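Local coordinates for BH1408 protein (Bacillus halodurans, PDB 4E0A) that probably transfers an acetyl group to an amine, as expected of a GNAT-family N-acetyltransferase, although its substrate is not established, at residues Val21-Val26 against Phe33-Pro38; Val26-Asp31 against Tyr130-Arg135; Leu108-Ile113 against His141-Arg146. The protein carries 1 engineered substitution. One frame throughout, in Å; residues are numbered along the deposited sequence.

Contact 1: residues Val21-Val26 against Phe33-Pro38; sequences VHEAHV and FRSNEP
Phe33 packs against His25, His22 and Val26, the three rings forming an aromatic cluster between the last turns of helix 11-28 and the loop that leads away from it, in a probable GNAT-family acetyltransferase. Its side chain illustrates how one ring can be held atom by atom. CB rests 3.8 Å from Val26 CG2. With CG anti to the carbonyl carbon (chi1 -63°), the ring runs alongside His25, whose CB is centred over one face as a CH-pi contact, 3.8 Å from the centroid. CD2 approaches CE1 of the His22 ring at 3.8 Å, whereas CZ and CE1 meet His25 CD2, whose ring turns its edge toward the Phe33 face. Tyr130 adds a further edge-to-face partner, and Met83 of the second subunit packs on the same side chain. Polar groups continue the join along the loop. His22 NE2 donates to Arg34 O at 2.7 Å, the oxygen lying in the imidazole plane while the nitrogen stands above the carbonyl plane. Glu23 OE2 also receives a bond from a water that accepts from Asn36 N, and its syn lone pair takes the Ser35 OG hydroxyl at 2.9 Å.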
# COMPACT_ATOMS: atom_id res chain seq x y z
N VAL A 21 7.12 -12.80 14.05
CA VAL A 21 6.80 -12.31 12.71
C VAL A 21 7.76 -11.20 12.28
O VAL A 21 8.22 -11.18 11.13
CB VAL A 21 5.32 -11.87 12.59
CG1 VAL A 21 5.08 -11.11 11.29
CG2 VAL A 21 4.39 -13.08 12.67
N HIS A 22 8.10 -10.30 13.20
CA HIS A 22 9.03 -9.24 12.85
C HIS A 22 10.37 -9.79 12.40
O HIS A 22 10.91 -9.38 11.37
CB HIS A 22 9.27 -8.24 13.98
CG HIS A 22 10.02 -7.04 13.52
ND1 HIS A 22 9.47 -6.12 12.66
CD2 HIS A 22 11.30 -6.64 13.73
CE1 HIS A 22 10.36 -5.18 12.39
NE2 HIS A 22 11.47 -5.47 13.03
N GLU A 23 10.90 -10.74 13.17
CA GLU A 23 12.17 -11.35 12.80
C GLU A 23 12.14 -12.05 11.43
O GLU A 23 13.13 -12.04 10.71
CB GLU A 23 12.67 -12.29 13.91
CG GLU A 23 13.43 -11.56 15.01
CD GLU A 23 14.75 -10.96 14.49
OE1 GLU A 23 15.60 -11.73 13.97
OE2 GLU A 23 14.94 -9.73 14.60
N ALA A 24 11.01 -12.66 11.08
CA ALA A 24 10.87 -13.28 9.76
C ALA A 24 11.06 -12.22 8.69
O ALA A 24 11.73 -12.44 7.68
CB ALA A 24 9.51 -13.94 9.61
N HIS A 25 10.49 -11.05 8.93
CA HIS A 25 10.54 -9.95 7.98
C HIS A 25 11.95 -9.36 7.92
O HIS A 25 12.45 -9.02 6.85
CB HIS A 25 9.47 -8.89 8.31
CG HIS A 25 8.08 -9.29 7.90
ND1 HIS A 25 7.34 -10.24 8.58
CD2 HIS A 25 7.30 -8.89 6.86
CE1 HIS A 25 6.16 -10.39 7.99
NE2 HIS A 25 6.12 -9.59 6.93
N VAL A 26 12.61 -9.27 9.07
CA VAL A 26 14.01 -8.82 9.11
C VAL A 26 14.89 -9.78 8.30
O VAL A 26 15.76 -9.35 7.54
CB VAL A 26 14.54 -8.69 10.55
CG1 VAL A 26 16.06 -8.52 10.56
CG2 VAL A 26 13.85 -7.53 11.24
N PHE A 33 13.20 -3.80 7.10
CA PHE A 33 12.92 -4.09 8.50
C PHE A 33 14.20 -4.16 9.32
O PHE A 33 15.24 -4.59 8.85
CB PHE A 33 12.11 -5.40 8.62
CG PHE A 33 10.77 -5.33 7.96
CD1 PHE A 33 10.59 -5.77 6.65
CD2 PHE A 33 9.68 -4.81 8.64
CE1 PHE A 33 9.36 -5.68 6.04
CE2 PHE A 33 8.44 -4.73 8.04
CZ PHE A 33 8.28 -5.16 6.73
N ARG A 34 14.10 -3.72 10.57
CA ARG A 34 15.26 -3.62 11.43
C ARG A 34 15.04 -4.45 12.70
O ARG A 34 13.95 -4.42 13.28
CB ARG A 34 15.49 -2.14 11.79
CG ARG A 34 16.76 -1.85 12.56
CD ARG A 34 16.81 -0.36 12.89
NE ARG A 34 18.02 0.01 13.63
CZ ARG A 34 18.12 -0.04 14.96
NH1 ARG A 34 17.10 -0.46 15.70
NH2 ARG A 34 19.26 0.31 15.54
N SER A 35 16.07 -5.17 13.14
CA SER A 35 16.00 -5.89 14.41
C SER A 35 15.96 -4.91 15.56
O SER A 35 16.67 -3.90 15.55
CB SER A 35 17.22 -6.79 14.59
OG SER A 35 17.12 -7.95 13.78
N ASN A 36 15.16 -5.22 16.57
CA ASN A 36 15.11 -4.40 17.78
C ASN A 36 14.50 -5.20 18.89
O ASN A 36 13.74 -6.13 18.65
CB ASN A 36 14.29 -3.11 17.56
CG ASN A 36 14.52 -2.06 18.66
OD1 ASN A 36 15.56 -1.40 18.70
ND2 ASN A 36 13.54 -1.90 19.55
N GLU A 37 14.82 -4.83 20.12
CA GLU A 37 14.19 -5.47 21.26
C GLU A 37 13.64 -4.36 22.16
O GLU A 37 14.41 -3.57 22.70
CB GLU A 37 15.23 -6.31 22.03
CG GLU A 37 16.04 -7.27 21.16
CD GLU A 37 17.06 -8.06 21.98
OE1 GLU A 37 18.10 -7.49 22.34
OE2 GLU A 37 16.79 -9.24 22.28
N PRO A 38 12.30 -4.29 22.31
CA PRO A 38 11.29 -5.17 21.73
C PRO A 38 10.96 -4.73 20.32
O PRO A 38 11.52 -3.75 19.89
CB PRO A 38 10.07 -4.95 22.64
CG PRO A 38 10.20 -3.57 23.13
CD PRO A 38 11.70 -3.26 23.19
O HOH W 1 13.74 -8.01 16.02

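Contact 2: residues Val26-Asp31 against Tyr130-Arg135; sequences VKERGD and YDFNDR
Arg29 NE donates a nearly straight hydrogen bond to Asp31 OD1 (2.9 Å, 170°), while CG of the same arginine lies 4.0 Å from Phe132 CD1 across the contact. The guanidinium meets the carboxylate side-on: NH2 bonds Asp31 OD2, also at 2.9 Å, both acceptors use their syn lone pairs, and both lie close to the guanidinium plane. NH1 has a salt bridge to Glu153. With two carboxylates engaged, the charged end is probably fixed in rotation, and the bends at chi2 and chi3 leave its aliphatic part beside the aromatic ring. No hydrogen bond crosses between the segments, so the join itself is one of carbon against ring. Glu28 and Arg29 share it about equally, but Glu28 makes the closer approach. Its CB sits over the middle of the Phe132 face as a CH-pi contact, 3.7 Å from the centroid, and CG lies by the CD2-CE2 bond, 3.5 Å from CD2. On the opposite face lies Asn133 CB, offset toward the rim, so the ring is sandwiched between the helix and its own following residue. Phe132 reaches this place with CG between its backbone N and carbonyl carbon (chi1 74°), and its ring also makes an edge-to-face pair with His25. The type I turn Tyr130-Asn133 presents the phenylalanine; Asn133 then serves as N-cap, its OD1 accepting from Ala136 N. The arrangement illustrates a capped strand-to-helix connection, here the turn between strand 124-130 and helix 134-142 of a GNAT-type fold, packed against the end of helix 11-28.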
# COMPACT_ATOMS: atom_id res chain seq x y z
N VAL A 26 12.61 -9.27 9.07
CA VAL A 26 14.01 -8.82 9.11
C VAL A 26 14.89 -9.78 8.30
O VAL A 26 15.76 -9.35 7.54
CB VAL A 26 14.54 -8.69 10.55
CG1 VAL A 26 16.06 -8.52 10.56
CG2 VAL A 26 13.85 -7.53 11.24
N LYS A 27 14.64 -11.07 8.44
CA LYS A 27 15.40 -12.09 7.74
C LYS A 27 15.29 -11.94 6.22
O LYS A 27 16.30 -12.00 5.51
CB LYS A 27 14.89 -13.47 8.17
CG LYS A 27 15.76 -14.65 7.78
CD LYS A 27 15.38 -15.88 8.60
CE LYS A 27 16.11 -17.13 8.14
NZ LYS A 27 15.83 -17.43 6.70
N GLU A 28 14.07 -11.73 5.73
CA GLU A 28 13.83 -11.72 4.28
C GLU A 28 13.96 -10.35 3.62
O GLU A 28 14.27 -10.26 2.43
CB GLU A 28 12.43 -12.28 3.98
CG GLU A 28 12.19 -13.68 4.50
CD GLU A 28 13.10 -14.70 3.86
OE1 GLU A 28 13.44 -14.54 2.67
OE2 GLU A 28 13.49 -15.66 4.55
N ARG A 29 13.67 -9.30 4.38
CA ARG A 29 13.75 -7.94 3.85
C ARG A 29 14.44 -7.03 4.87
O ARG A 29 13.81 -6.12 5.42
CB ARG A 29 12.35 -7.39 3.54
CG ARG A 29 11.65 -8.00 2.31
CD ARG A 29 12.51 -7.91 1.05
NE ARG A 29 12.83 -6.54 0.64
CZ ARG A 29 12.15 -5.84 -0.26
NH1 ARG A 29 11.08 -6.35 -0.86
NH2 ARG A 29 12.53 -4.60 -0.57
N GLY A 30 15.72 -7.28 5.11
CA GLY A 30 16.48 -6.49 6.06
C GLY A 30 16.72 -5.07 5.59
O GLY A 30 17.19 -4.23 6.36
N ASP A 31 16.40 -4.80 4.32
CA ASP A 31 16.57 -3.47 3.76
C ASP A 31 15.43 -2.57 4.21
O ASP A 31 15.55 -1.33 4.20
CB ASP A 31 16.66 -3.53 2.22
CG ASP A 31 15.47 -4.21 1.58
OD1 ASP A 31 14.92 -5.18 2.15
OD2 ASP A 31 15.07 -3.78 0.47
N TYR A 130 3.63 -8.72 2.71
CA TYR A 130 4.85 -8.66 1.90
C TYR A 130 4.97 -9.82 0.93
O TYR A 130 4.57 -10.95 1.24
CB TYR A 130 6.09 -8.51 2.78
CG TYR A 130 6.25 -7.07 3.19
CD1 TYR A 130 5.51 -6.54 4.23
CD2 TYR A 130 7.09 -6.22 2.48
CE1 TYR A 130 5.61 -5.23 4.59
CE2 TYR A 130 7.21 -4.89 2.83
CZ TYR A 130 6.46 -4.40 3.89
OH TYR A 130 6.56 -3.08 4.26
N ASP A 131 5.53 -9.54 -0.25
CA ASP A 131 5.55 -10.48 -1.37
C ASP A 131 6.23 -11.80 -1.04
O ASP A 131 5.83 -12.85 -1.53
CB ASP A 131 6.22 -9.80 -2.59
CG ASP A 131 6.38 -10.74 -3.79
OD1 ASP A 131 5.36 -11.17 -4.36
OD2 ASP A 131 7.54 -11.02 -4.18
N PHE A 132 7.26 -11.76 -0.19
CA PHE A 132 7.98 -12.99 0.16
C PHE A 132 7.15 -13.96 1.02
O PHE A 132 7.50 -15.14 1.15
CB PHE A 132 9.26 -12.65 0.93
CG PHE A 132 9.02 -12.19 2.36
CD1 PHE A 132 8.89 -10.85 2.66
CD2 PHE A 132 8.91 -13.12 3.39
CE1 PHE A 132 8.66 -10.44 3.96
CE2 PHE A 132 8.69 -12.71 4.68
CZ PHE A 132 8.57 -11.38 4.97
N ASN A 133 6.09 -13.44 1.63
CA ASN A 133 5.39 -14.12 2.71
C ASN A 133 4.36 -15.11 2.17
O ASN A 133 3.14 -14.87 2.22
CB ASN A 133 4.74 -13.08 3.63
CG ASN A 133 4.30 -13.64 4.97
OD1 ASN A 133 4.29 -14.86 5.18
ND2 ASN A 133 3.91 -12.75 5.88
N ASP A 134 4.85 -16.23 1.65
CA ASP A 134 4.00 -17.21 0.99
C ASP A 134 3.02 -17.84 1.97
O ASP A 134 1.86 -18.09 1.64
CB ASP A 134 4.84 -18.30 0.34
CG ASP A 134 5.30 -17.93 -1.06
OD1 ASP A 134 4.64 -17.09 -1.70
OD2 ASP A 134 6.30 -18.50 -1.53
N ARG A 135 3.49 -18.07 3.20
CA ARG A 135 2.64 -18.68 4.20
C ARG A 135 1.40 -17.82 4.48
O ARG A 135 0.27 -18.33 4.50
CB ARG A 135 3.43 -18.98 5.48
CG ARG A 135 2.64 -19.76 6.51
CD ARG A 135 3.31 -19.71 7.87
NE ARG A 135 3.48 -18.33 8.33
CZ ARG A 135 2.51 -17.58 8.84
NH1 ARG A 135 1.28 -18.07 8.96
NH2 ARG A 135 2.76 -16.33 9.23

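Contact 3: residues Leu108-Ile113 against His141-Arg146; sequences LIFEAI and HSLGMR
Phe110 and Leu143 bury most of the surface here, with the selenomethionine Met145 completing the trio. The phenylalanine extends from the middle of helix 105-119 with CG anti to its own N (chi1 -163°), which carries the ring out to the turn that follows helix 134-142. Leu143 CD1 lies over one face, 3.6 Å from Phe110 CG and displaced toward the rim, a CH-pi contact in which the two side chains run antiparallel as they pass. Leu143 CB covers the same ring farther out, 4.0 Å from CE2. Beyond it, Met145 bends at chi3 and sets SE 3.8 Å from Phe110 CZ, an oblique Met-aromatic contact. Between these two partners Gly144, at positive phi, is the C-prime residue of a Schellman motif, and this reversal probably helps both flanking side chains to point to one ring. Replacing Phe110 by an alanine is likely to leave Leu143 CD1 and Met145 SE without their aromatic partner and to open a gap between helix and turn. Around this core, Ile91 of strand 86-96 and Tyr140 of helix 134-142 touch Phe110, while Leu154 of the second subunit packs on both Phe110 and Met145.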
# COMPACT_ATOMS: atom_id res chain seq x y z
N LEU A 108 -10.07 -18.98 13.21
CA LEU A 108 -10.99 -18.54 14.25
C LEU A 108 -10.84 -17.03 14.52
O LEU A 108 -11.84 -16.32 14.67
CB LEU A 108 -10.77 -19.34 15.54
CG LEU A 108 -11.31 -20.77 15.54
CD1 LEU A 108 -10.88 -21.49 16.80
CD2 LEU A 108 -12.82 -20.79 15.43
N ILE A 109 -9.61 -16.55 14.58
CA ILE A 109 -9.38 -15.11 14.77
C ILE A 109 -9.96 -14.30 13.61
O ILE A 109 -10.64 -13.29 13.81
CB ILE A 109 -7.89 -14.77 14.93
CG1 ILE A 109 -7.38 -15.25 16.29
CG2 ILE A 109 -7.67 -13.25 14.78
CD1 ILE A 109 -7.88 -14.42 17.42
N PHE A 110 -9.72 -14.77 12.39
CA PHE A 110 -10.22 -14.09 11.20
C PHE A 110 -11.75 -14.04 11.17
O PHE A 110 -12.34 -13.04 10.79
CB PHE A 110 -9.71 -14.75 9.93
CG PHE A 110 -9.85 -13.89 8.70
CD1 PHE A 110 -8.91 -12.89 8.43
CD2 PHE A 110 -10.89 -14.09 7.81
CE1 PHE A 110 -9.02 -12.09 7.29
CE2 PHE A 110 -11.01 -13.30 6.67
CZ PHE A 110 -10.07 -12.30 6.40
N GLU A 111 -12.39 -15.14 11.56
CA GLU A 111 -13.84 -15.16 11.67
C GLU A 111 -14.35 -14.10 12.64
O GLU A 111 -15.36 -13.44 12.37
CB GLU A 111 -14.33 -16.56 12.04
CG GLU A 111 -14.31 -17.49 10.85
CD GLU A 111 -14.34 -18.95 11.23
OE1 GLU A 111 -14.17 -19.26 12.42
OE2 GLU A 111 -14.54 -19.79 10.32
N ALA A 112 -13.65 -13.92 13.75
CA ALA A 112 -13.99 -12.87 14.70
C ALA A 112 -13.89 -11.49 14.05
O ALA A 112 -14.73 -10.61 14.28
CB ALA A 112 -13.07 -12.94 15.92
N ILE A 113 -12.88 -11.30 13.22
CA ILE A 113 -12.70 -10.02 12.53
C ILE A 113 -13.84 -9.77 11.54
O ILE A 113 -14.35 -8.66 11.47
CB ILE A 113 -11.32 -9.93 11.86
CG1 ILE A 113 -10.22 -10.02 12.94
CG2 ILE A 113 -11.17 -8.63 11.07
CD1 ILE A 113 -8.83 -10.10 12.38
N HIS A 141 -5.55 -16.21 1.08
CA HIS A 141 -6.23 -16.72 -0.11
C HIS A 141 -7.29 -17.74 0.28
O HIS A 141 -8.39 -17.73 -0.25
CB HIS A 141 -5.25 -17.34 -1.10
CG HIS A 141 -4.47 -16.33 -1.88
ND1 HIS A 141 -3.20 -16.57 -2.36
CD2 HIS A 141 -4.78 -15.06 -2.26
CE1 HIS A 141 -2.76 -15.50 -3.01
NE2 HIS A 141 -3.70 -14.58 -2.96
N SER A 142 -6.94 -18.59 1.23
CA SER A 142 -7.81 -19.69 1.63
C SER A 142 -9.06 -19.18 2.34
O SER A 142 -10.06 -19.88 2.44
CB SER A 142 -7.07 -20.66 2.55
OG SER A 142 -7.19 -20.26 3.90
N LEU A 143 -9.00 -17.95 2.84
CA LEU A 143 -10.14 -17.35 3.51
C LEU A 143 -10.96 -16.44 2.60
O LEU A 143 -11.85 -15.74 3.06
CB LEU A 143 -9.69 -16.56 4.74
CG LEU A 143 -9.03 -17.43 5.82
CD1 LEU A 143 -8.27 -16.55 6.80
CD2 LEU A 143 -10.08 -18.28 6.53
N GLY A 144 -10.66 -16.45 1.30
CA GLY A 144 -11.42 -15.68 0.34
C GLY A 144 -10.81 -14.33 -0.03
O GLY A 144 -11.38 -13.58 -0.84
N MSE A 145 -9.65 -14.00 0.53
CA MSE A 145 -9.05 -12.70 0.23
C MSE A 145 -8.48 -12.62 -1.19
O MSE A 145 -8.01 -13.62 -1.74
CB MSE A 145 -8.01 -12.30 1.27
CG MSE A 145 -8.58 -12.22 2.69
SE MSE A 145 -7.58 -11.02 3.84
CE MSE A 145 -8.41 -9.30 3.37
N ARG A 146 -8.53 -11.43 -1.78
CA ARG A 146 -7.98 -11.23 -3.12
C ARG A 146 -7.11 -9.98 -3.16
O ARG A 146 -7.25 -9.09 -2.31
CB ARG A 146 -9.11 -11.15 -4.15
CG ARG A 146 -9.99 -9.92 -4.01
CD ARG A 146 -11.44 -10.19 -4.44
NE ARG A 146 -12.13 -11.07 -3.50
CZ ARG A 146 -13.45 -11.18 -3.41
NH1 ARG A 146 -14.24 -10.45 -4.19
NH2 ARG A 146 -14.00 -12.01 -2.53

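Contacts 1 and 2 adjoin, their centres 11 Å apart: both use the end of helix 11-28, they share Val26, and they touch through their aromatic side chains. Contact 3 lies about 25 Å from contact 1 and 21 Å from contact 2, centre to centre, yet shares helix 134-142 with contact 2. Along the chain, contact 1 closes before contact 3 opens, whereas the segments of contact 2 alternate with those of both others. The turns flanking helix 134-142 thus pack, one against the end of helix 11-28, the other against helix 105-119, the crossover between parallel strands 86-96 and 124-130. All three contacts touch the second subunit, joining fold and dimer.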